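Local atomic coordinates of putative Glycerophosphoryl diester phosphodiesterase (Silicibacter pomeroyi, PDB entry 3L12), a protein that belongs to the glycerophosphoryl diester phosphodiesterase family, adopts a TIM-barrel fold and binds a magnesium ion. Residues P127-Y139 against A169-P181. Residues are numbered along the deposited sequence; the frame is centred on the assembly and turned at random. Where two conformers were deposited one is given.
Sequences PRLGELLDLCAGY and AVLADVRRYRMEP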
loop_
_atom_site.group_PDB
_atom_site.type_symbol
_atom_site.label_atom_id
_atom_site.label_comp_id
_atom_site.label_asym_id
_atom_site.label_seq_id
_atom_site.Cartn_x
_atom_site.Cartn_y
_atom_site.Cartn_z
ATOM N N PRO A 127 -9.314 16.297 -1.090
ATOM C CA PRO A 127 -10.711 16.052 -0.749
ATOM C C PRO A 127 -11.236 17.011 0.318
ATOM O O PRO A 127 -10.471 17.581 1.103
ATOM C CB PRO A 127 -10.668 14.628 -0.171
ATOM C CG PRO A 127 -9.279 14.471 0.378
ATOM C CD PRO A 127 -8.380 15.319 -0.486
ATOM N N ARG A 128 -12.548 17.213 0.299
ATOM C CA ARG A 128 -13.231 17.934 1.360
ATOM C C ARG A 128 -13.191 17.090 2.631
ATOM O O ARG A 128 -13.200 15.863 2.569
ATOM C CB ARG A 128 -14.699 18.149 0.982
ATOM C CG ARG A 128 -14.947 19.080 -0.184
ATOM C CD ARG A 128 -16.438 19.416 -0.339
ATOM N NE ARG A 128 -17.222 18.317 -0.921
ATOM C CZ ARG A 128 -18.032 17.476 -0.263
ATOM N NH1 ARG A 128 -18.247 17.540 1.060
ATOM N NH2 ARG A 128 -18.653 16.534 -0.970
ATOM N N LEU A 129 -13.183 17.730 3.790
ATOM C CA LEU A 129 -13.279 16.982 5.058
ATOM C C LEU A 129 -14.529 16.112 5.063
ATOM O O LEU A 129 -14.472 14.956 5.473
ATOM C CB LEU A 129 -13.316 17.943 6.235
ATOM C CG LEU A 129 -13.630 17.272 7.555
ATOM C CD1 LEU A 129 -12.593 16.209 7.904
ATOM C CD2 LEU A 129 -13.743 18.340 8.587
ATOM N N GLY A 130 -15.629 16.667 4.554
ATOM C CA GLY A 130 -16.909 15.945 4.477
ATOM C C GLY A 130 -16.802 14.642 3.716
ATOM O O GLY A 130 -17.405 13.640 4.093
ATOM N N GLU A 131 -16.013 14.658 2.644
ATOM C CA GLU A 131 -15.797 13.464 1.837
ATOM C C GLU A 131 -15.051 12.405 2.591
ATOM O O GLU A 131 -15.348 11.233 2.464
ATOM C CB GLU A 131 -15.054 13.802 0.537
ATOM C CG GLU A 131 -15.914 14.611 -0.389
ATOM C CD GLU A 131 -15.200 15.220 -1.570
ATOM O OE1 GLU A 131 -13.988 15.506 -1.523
ATOM O OE2 GLU A 131 -15.911 15.471 -2.589
ATOM N N LEU A 132 -14.033 12.802 3.332
ATOM C CA LEU A 132 -13.318 11.856 4.144
ATOM C C LEU A 132 -14.231 11.298 5.232
ATOM O O LEU A 132 -14.217 10.102 5.517
ATOM C CB LEU A 132 -12.067 12.499 4.728
ATOM C CG LEU A 132 -11.354 11.610 5.734
ATOM C CD1 LEU A 132 -10.864 10.241 5.107
ATOM C CD2 LEU A 132 -10.218 12.378 6.327
ATOM N N LEU A 133 -15.047 12.148 5.854
ATOM C CA LEU A 133 -15.897 11.641 6.931
ATOM C C LEU A 133 -16.970 10.702 6.388
ATOM O O LEU A 133 -17.297 9.730 7.051
ATOM C CB LEU A 133 -16.501 12.777 7.739
ATOM C CG LEU A 133 -15.468 13.656 8.459
ATOM C CD1 LEU A 133 -16.211 14.799 9.144
ATOM C CD2 LEU A 133 -14.493 12.944 9.497
ATOM N N ASP A 134 -17.505 10.984 5.203
ATOM C CA ASP A 134 -18.461 10.093 4.530
ATOM C C ASP A 134 -17.828 8.695 4.281
ATOM O O ASP A 134 -18.427 7.614 4.582
ATOM C CB ASP A 134 -18.902 10.732 3.216
ATOM C CG ASP A 134 -20.147 10.091 2.611
ATOM O OD1 ASP A 134 -20.922 9.406 3.308
ATOM O OD2 ASP A 134 -20.389 10.341 1.430
ATOM N N LEU A 135 -16.614 8.709 3.753
ATOM C CA LEU A 135 -15.868 7.486 3.533
ATOM C C LEU A 135 -15.703 6.712 4.845
ATOM O O LEU A 135 -15.994 5.516 4.900
ATOM C CB LEU A 135 -14.490 7.797 2.951
ATOM C CG LEU A 135 -13.490 6.646 2.789
ATOM C CD1 LEU A 135 -14.028 5.688 1.741
ATOM C CD2 LEU A 135 -12.108 7.133 2.378
ATOM N N CYS A 136 -15.274 7.385 5.895
ATOM C CA CYS A 136 -15.016 6.716 7.187
ATOM C C CYS A 136 -16.314 6.159 7.800
ATOM O O CYS A 136 -16.344 5.023 8.266
ATOM C CB CYS A 136 -14.328 7.642 8.197
ATOM S SG CYS A 136 -12.663 8.060 7.820
ATOM N N ALA A 137 -17.373 6.955 7.766
ATOM C CA ALA A 137 -18.661 6.553 8.350
ATOM C C ALA A 137 -19.227 5.307 7.659
ATOM O O ALA A 137 -19.899 4.489 8.307
ATOM C CB ALA A 137 -19.661 7.711 8.310
ATOM N N GLY A 138 -18.932 5.146 6.373
ATOM C CA GLY A 138 -19.326 3.967 5.605
ATOM C C GLY A 138 -18.808 2.619 6.113
ATOM O O GLY A 138 -19.388 1.564 5.781
ATOM N N TYR A 139 -17.740 2.618 6.910
ATOM C CA TYR A 139 -17.209 1.378 7.481
ATOM C C TYR A 139 -18.010 0.948 8.729
ATOM O O TYR A 139 -17.730 -0.099 9.294
ATOM C CB TYR A 139 -15.719 1.518 7.800
ATOM C CG TYR A 139 -14.859 1.625 6.561
ATOM C CD1 TYR A 139 -14.734 2.832 5.881
ATOM C CD2 TYR A 139 -14.102 0.539 6.096
ATOM C CE1 TYR A 139 -13.913 2.954 4.752
ATOM C CE2 TYR A 139 -13.286 0.658 4.969
ATOM C CZ TYR A 139 -13.199 1.875 4.297
ATOM O OH TYR A 139 -12.382 2.019 3.162
ATOM N N ALA A 169 -16.934 25.179 11.494
ATOM C CA ALA A 169 -17.044 24.533 10.207
ATOM C C ALA A 169 -16.587 23.060 10.266
ATOM O O ALA A 169 -17.244 22.195 9.729
ATOM C CB ALA A 169 -16.248 25.356 9.144
ATOM N N VAL A 170 -15.461 22.818 10.922
ATOM C CA VAL A 170 -14.975 21.464 11.134
ATOM C C VAL A 170 -16.012 20.668 11.924
ATOM O O VAL A 170 -16.397 19.547 11.568
ATOM C CB VAL A 170 -13.600 21.495 11.820
ATOM C CG1 VAL A 170 -13.197 20.122 12.320
ATOM C CG2 VAL A 170 -12.565 22.063 10.848
ATOM N N LEU A 171 -16.549 21.255 12.985
ATOM C CA LEU A 171 -17.559 20.540 13.812
ATOM C C LEU A 171 -18.852 20.230 13.062
ATOM O O LEU A 171 -19.441 19.170 13.264
ATOM C CB LEU A 171 -17.867 21.321 15.081
ATOM C CG LEU A 171 -16.706 21.303 16.080
ATOM C CD1 LEU A 171 -16.950 22.295 17.234
ATOM C CD2 LEU A 171 -16.447 19.881 16.624
ATOM N N ALA A 172 -19.290 21.152 12.213
ATOM C CA ALA A 172 -20.489 20.953 11.402
ATOM C C ALA A 172 -20.323 19.703 10.550
ATOM O O ALA A 172 -21.272 18.887 10.429
ATOM C CB ALA A 172 -20.786 22.178 10.523
ATOM N N ASP A 173 -19.133 19.530 9.984
ATOM C CA ASP A 173 -18.854 18.306 9.201
ATOM C C ASP A 173 -18.863 17.063 10.060
ATOM O O ASP A 173 -19.496 16.048 9.707
ATOM C CB ASP A 173 -17.506 18.390 8.487
ATOM C CG ASP A 173 -17.541 19.214 7.215
ATOM O OD1 ASP A 173 -18.623 19.517 6.676
ATOM O OD2 ASP A 173 -16.437 19.594 6.768
ATOM N N VAL A 174 -18.163 17.116 11.200
ATOM C CA VAL A 174 -18.094 15.970 12.118
ATOM C C VAL A 174 -19.506 15.545 12.536
ATOM O O VAL A 174 -19.853 14.349 12.522
ATOM C CB VAL A 174 -17.217 16.291 13.360
ATOM C CG1 VAL A 174 -17.296 15.170 14.384
ATOM C CG2 VAL A 174 -15.750 16.521 12.965
ATOM N N ARG A 175 -20.335 16.542 12.870
ATOM C CA ARG A 175 -21.711 16.289 13.288
ATOM C C ARG A 175 -22.596 15.741 12.157
ATOM O O ARG A 175 -23.361 14.779 12.386
ATOM C CB ARG A 175 -22.294 17.550 13.934
ATOM C CG ARG A 175 -21.576 17.838 15.228
ATOM C CD ARG A 175 -22.257 18.812 16.112
ATOM N NE ARG A 175 -21.491 18.891 17.359
ATOM C CZ ARG A 175 -20.879 19.965 17.855
ATOM N NH1 ARG A 175 -20.979 21.174 17.287
ATOM N NH2 ARG A 175 -20.245 19.846 19.018
ATOM N N ARG A 176 -22.458 16.296 10.952
ATOM C CA ARG A 176 -23.233 15.854 9.777
ATOM C C ARG A 176 -23.075 14.350 9.528
ATOM O O ARG A 176 -24.060 13.661 9.183
ATOM C CB ARG A 176 -22.814 16.659 8.523
ATOM C CG ARG A 176 -23.565 16.305 7.211
ATOM C CD ARG A 176 -23.115 17.140 6.006
ATOM N N TYR A 177 -21.859 13.840 9.703
ATOM C CA TYR A 177 -21.542 12.433 9.491
ATOM C C TYR A 177 -21.519 11.580 10.778
ATOM O O TYR A 177 -21.050 10.434 10.778
ATOM C CB TYR A 177 -20.213 12.312 8.685
ATOM C CG TYR A 177 -20.383 12.875 7.329
ATOM C CD1 TYR A 177 -21.032 12.149 6.352
ATOM C CD2 TYR A 177 -19.992 14.173 7.035
ATOM C CE1 TYR A 177 -21.277 12.684 5.119
ATOM C CE2 TYR A 177 -20.219 14.732 5.783
ATOM C CZ TYR A 177 -20.864 13.963 4.832
ATOM O OH TYR A 177 -21.118 14.452 3.590
ATOM N N ARG A 178 -21.999 12.141 11.885
ATOM C CA ARG A 178 -22.111 11.418 13.153
ATOM C C ARG A 178 -20.783 10.781 13.561
ATOM O O ARG A 178 -20.737 9.617 14.019
ATOM C CB ARG A 178 -23.211 10.344 13.079
ATOM C CG ARG A 178 -24.577 10.874 12.769
ATOM C CD ARG A 178 -25.608 9.739 12.883
ATOM N NE ARG A 178 -26.997 10.186 12.829
ATOM C CZ ARG A 178 -27.846 10.302 13.865
ATOM N NH1 ARG A 178 -27.502 10.007 15.119
ATOM N NH2 ARG A 178 -29.087 10.731 13.641
HETATM N N MSE A 179 -19.693 11.529 13.341
HETATM C CA MSE A 179 -18.390 11.029 13.670
HETATM C C MSE A 179 -17.883 11.467 15.035
HETATM O O MSE A 179 -16.708 11.241 15.373
HETATM C CB MSE A 179 -17.402 11.383 12.527
HETATM C CG MSE A 179 -17.525 10.493 11.318
HETATM SE SE MSE A 179 -17.082 8.643 11.603
HETATM C CE MSE A 179 -18.803 7.819 12.055
ATOM N N GLU A 180 -18.752 12.062 15.865
ATOM C CA GLU A 180 -18.327 12.436 17.207
ATOM C C GLU A 180 -17.695 11.264 17.990
ATOM O O GLU A 180 -16.694 11.456 18.642
ATOM C CB GLU A 180 -19.447 13.058 18.048
ATOM C CG GLU A 180 -20.093 14.281 17.429
ATOM C CD GLU A 180 -21.336 13.948 16.613
ATOM O OE1 GLU A 180 -21.410 12.872 15.973
ATOM O OE2 GLU A 180 -22.279 14.759 16.674
ATOM N N PRO A 181 -18.251 10.035 17.907
ATOM C CA PRO A 181 -17.662 8.949 18.716
ATOM C C PRO A 181 -16.275 8.488 18.343
ATOM O O PRO A 181 -15.659 7.668 19.081
ATOM C CB PRO A 181 -18.635 7.774 18.491
ATOM C CG PRO A 181 -19.916 8.399 18.104
ATOM C CD PRO A 181 -19.505 9.600 17.266
HETATM O O HOH W 1 -19.369 14.943 1.590
HETATM O O HOH W 2 -15.765 19.669 4.199
#
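Leu129 CD2 lies 3.5 Å from Asp173 OD2 and also meets Asp173 CB, with Val170 CG1 beyond. Gly130 and Asp173 bring their CA atoms to 5.6 Å; lacking a side chain, Gly130 lets the Tyr177 ring settle against its carbonyl, with Gly130 O 3.5 Å from Tyr177 CE2. That oxygen sits over one face of the ring, toward its rim, a face it shares with Asp134 N. A water accepting from Gly130 N donates to Asp173 OD2 at 2.7 Å. Another accepts from NH1 of Arg128, the N-cap residue, and lies 2.7 Å from Tyr177 OH; Arg128 NH2 forms a salt bridge with Glu131 OE2. Leu133, its CG anti to the carbonyl carbon (chi1 -63°), sets CD1 against the Asp173-Val174 backbone, while its CB meets Tyr177 CD2 at 3.8 Å. Asp134 slants across the ring, CB 3.6 Å from Tyr177 CE1, the carboxylate plane turned 34° from it. Ala137, small enough to admit a bent neighbour, takes the selenomethionine methyl, Met179 CE, 3.8 Å from its CB; a Schellman motif with Arg178 as C-prime ends helix 160-176 just before Met179. Segments 129-137 and 169-176 run 25° apart along barrel strand 145-150, Leu133 and Cys136 resting on Leu146, Val170 and Val174 on Leu148. Apolar and carbonyl-ring contacts thus make the packing, while the polar groups of Arg128, Gly130, Asp173 and Tyr177 are joined across it through water rather than directly.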